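Local coordinates for periplasmic binding protein/LacI transcriptional regulator (Brachyspira murdochii, PDB 4KQC) that probably binds a sugar or related small solute in the periplasm for an ABC transporter, at residues M248-G253 / V269-Y274. Residues are numbered along the deposited sequence; the frame is centred on the assembly and turned at random.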
loop_
_atom_site.group_PDB
_atom_site.type_symbol
_atom_site.label_atom_id
_atom_site.label_comp_id
_atom_site.label_asym_id
_atom_site.label_seq_id
_atom_site.Cartn_x
_atom_site.Cartn_y
_atom_site.Cartn_z
HETATM N N MSE A 248 -12.660 3.817 -4.891
HETATM C CA MSE A 248 -11.423 4.528 -4.475
HETATM C C MSE A 248 -10.343 3.491 -4.245
HETATM O O MSE A 248 -10.640 2.445 -3.684
HETATM C CB MSE A 248 -11.685 5.403 -3.224
HETATM C CG MSE A 248 -12.688 6.498 -3.608
HETATM SE SE MSE A 248 -13.185 7.409 -1.954
HETATM C CE MSE A 248 -14.256 8.750 -2.898
ATOM N N GLY A 249 -9.097 3.864 -4.516
ATOM C CA GLY A 249 -7.985 2.945 -4.394
ATOM C C GLY A 249 -6.800 3.409 -3.588
ATOM O O GLY A 249 -6.846 4.331 -2.810
ATOM N N PHE A 250 -5.703 2.756 -3.851
ATOM C CA PHE A 250 -4.462 2.893 -3.103
ATOM C C PHE A 250 -3.307 2.585 -4.081
ATOM O O PHE A 250 -3.398 1.693 -4.987
ATOM C CB PHE A 250 -4.487 1.858 -1.989
ATOM C CG PHE A 250 -3.704 2.199 -0.763
ATOM C CD1 PHE A 250 -2.326 2.446 -0.823
ATOM C CD2 PHE A 250 -4.353 2.265 0.441
ATOM C CE1 PHE A 250 -1.630 2.758 0.345
ATOM C CE2 PHE A 250 -3.673 2.574 1.604
ATOM C CZ PHE A 250 -2.282 2.825 1.531
ATOM N N ASP A 251 -2.221 3.340 -3.939
ATOM C CA ASP A 251 -1.075 3.278 -4.832
ATOM C C ASP A 251 -1.439 3.741 -6.254
ATOM O O ASP A 251 -2.337 4.567 -6.363
ATOM C CB ASP A 251 -0.432 1.879 -4.776
ATOM C CG ASP A 251 0.231 1.600 -3.425
ATOM O OD1 ASP A 251 0.829 2.526 -2.873
ATOM O OD2 ASP A 251 0.174 0.425 -2.932
ATOM N N SER A 252 -0.716 3.330 -7.303
ATOM C CA SER A 252 -0.983 3.848 -8.660
ATOM C C SER A 252 -0.758 2.747 -9.686
ATOM O O SER A 252 -1.533 1.799 -9.645
ATOM C CB SER A 252 -0.261 5.193 -8.942
ATOM O OG SER A 252 1.128 5.113 -8.809
ATOM N N GLY A 253 0.221 2.871 -10.581
ATOM C CA GLY A 253 0.278 2.010 -11.740
ATOM C C GLY A 253 -0.594 2.472 -12.867
ATOM O O GLY A 253 -1.664 3.071 -12.618
ATOM N N VAL A 269 -5.175 6.962 -2.759
ATOM C CA VAL A 269 -4.057 7.523 -1.982
ATOM C C VAL A 269 -2.744 7.000 -2.477
ATOM O O VAL A 269 -2.662 5.836 -2.863
ATOM C CB VAL A 269 -4.202 7.273 -0.459
ATOM C CG1 VAL A 269 -5.347 8.067 0.074
ATOM C CG2 VAL A 269 -4.377 5.837 -0.126
ATOM N N THR A 270 -1.739 7.871 -2.526
ATOM C CA THR A 270 -0.391 7.457 -2.981
ATOM C C THR A 270 0.575 7.572 -1.845
ATOM O O THR A 270 0.483 8.439 -0.981
ATOM C CB THR A 270 0.148 8.280 -4.178
ATOM O OG1 THR A 270 1.427 7.800 -4.594
ATOM C CG2 THR A 270 0.252 9.771 -3.900
ATOM N N GLN A 271 1.529 6.678 -1.843
ATOM C CA GLN A 271 2.667 6.795 -0.953
ATOM C C GLN A 271 3.725 7.742 -1.520
ATOM O O GLN A 271 3.521 8.347 -2.536
ATOM C CB GLN A 271 3.279 5.418 -0.699
ATOM C CG GLN A 271 2.332 4.277 -0.283
ATOM C CD GLN A 271 3.088 2.985 -0.075
ATOM O OE1 GLN A 271 3.915 2.897 0.866
ATOM N NE2 GLN A 271 2.879 2.012 -0.906
ATOM N N ASP A 272 4.860 7.881 -0.824
ATOM C CA ASP A 272 5.979 8.775 -1.269
ATOM C C ASP A 272 7.234 7.889 -1.386
ATOM O O ASP A 272 8.054 7.824 -0.444
ATOM C CB ASP A 272 6.188 9.888 -0.262
ATOM C CG ASP A 272 7.235 10.921 -0.700
ATOM O OD1 ASP A 272 8.003 10.757 -1.681
ATOM O OD2 ASP A 272 7.311 12.030 -0.068
ATOM N N PRO A 273 7.326 7.130 -2.493
ATOM C CA PRO A 273 8.420 6.148 -2.624
ATOM C C PRO A 273 9.816 6.751 -2.528
ATOM O O PRO A 273 10.702 6.167 -1.869
ATOM C CB PRO A 273 8.162 5.516 -3.990
ATOM C CG PRO A 273 7.259 6.472 -4.723
ATOM C CD PRO A 273 6.401 7.063 -3.647
ATOM N N TYR A 274 10.039 7.941 -3.089
ATOM C CA TYR A 274 11.343 8.534 -2.952
ATOM C C TYR A 274 11.762 8.737 -1.499
ATOM O O TYR A 274 12.889 8.440 -1.093
ATOM C CB TYR A 274 11.393 9.849 -3.688
ATOM C CG TYR A 274 12.743 10.472 -3.727
ATOM C CD1 TYR A 274 13.193 11.263 -2.661
ATOM C CD2 TYR A 274 13.532 10.381 -4.872
ATOM C CE1 TYR A 274 14.445 11.904 -2.743
ATOM C CE2 TYR A 274 14.758 11.031 -4.964
ATOM C CZ TYR A 274 15.203 11.787 -3.884
ATOM O OH TYR A 274 16.443 12.461 -3.883
HETATM O O HOH W 1 2.119 4.726 -3.787
HETATM O O HOH W 2 2.166 5.958 -6.236
#
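Asp251 OD1 accepts two hydrogen bonds: one from Gln271 NE2, 2.9 Å away in a nearly straight bond (171°) on the syn side of the carboxylate, the other from a water at 2.7 Å. The water accepts a hydrogen bond from Gln271 N, so the glutamine reaches this oxygen directly by its amide and through water by its main chain. The glutamine runs extended beyond CG, which carries its amide over to the aspartate, the two planes 36° apart; its OE1 turns to Thr111. Next to this, the parallel strands 246-250 and 267-270 are laced by Val269 N to Gly249 O (3.1 Å) and Asp251 N to Val269 O (2.8 Å). Phe250, CG anti to its own N (chi1 -152°), lays one ring face under Val269 CG2, a CH-pi contact 3.6 Å from the centroid. With an alanine at Phe250, that methyl would probably lose the ring it rests on, and Arg157 its cation-pi partner. Arg157 also salt-bridges Asp251 OD2. The contact lies at the C-terminal ends of adjacent strands of a beta-alpha-beta unit, where periplasmic binding proteins usually place their ligand cleft; its bonds pin the carboxylate and are likely to stabilise its negative charge.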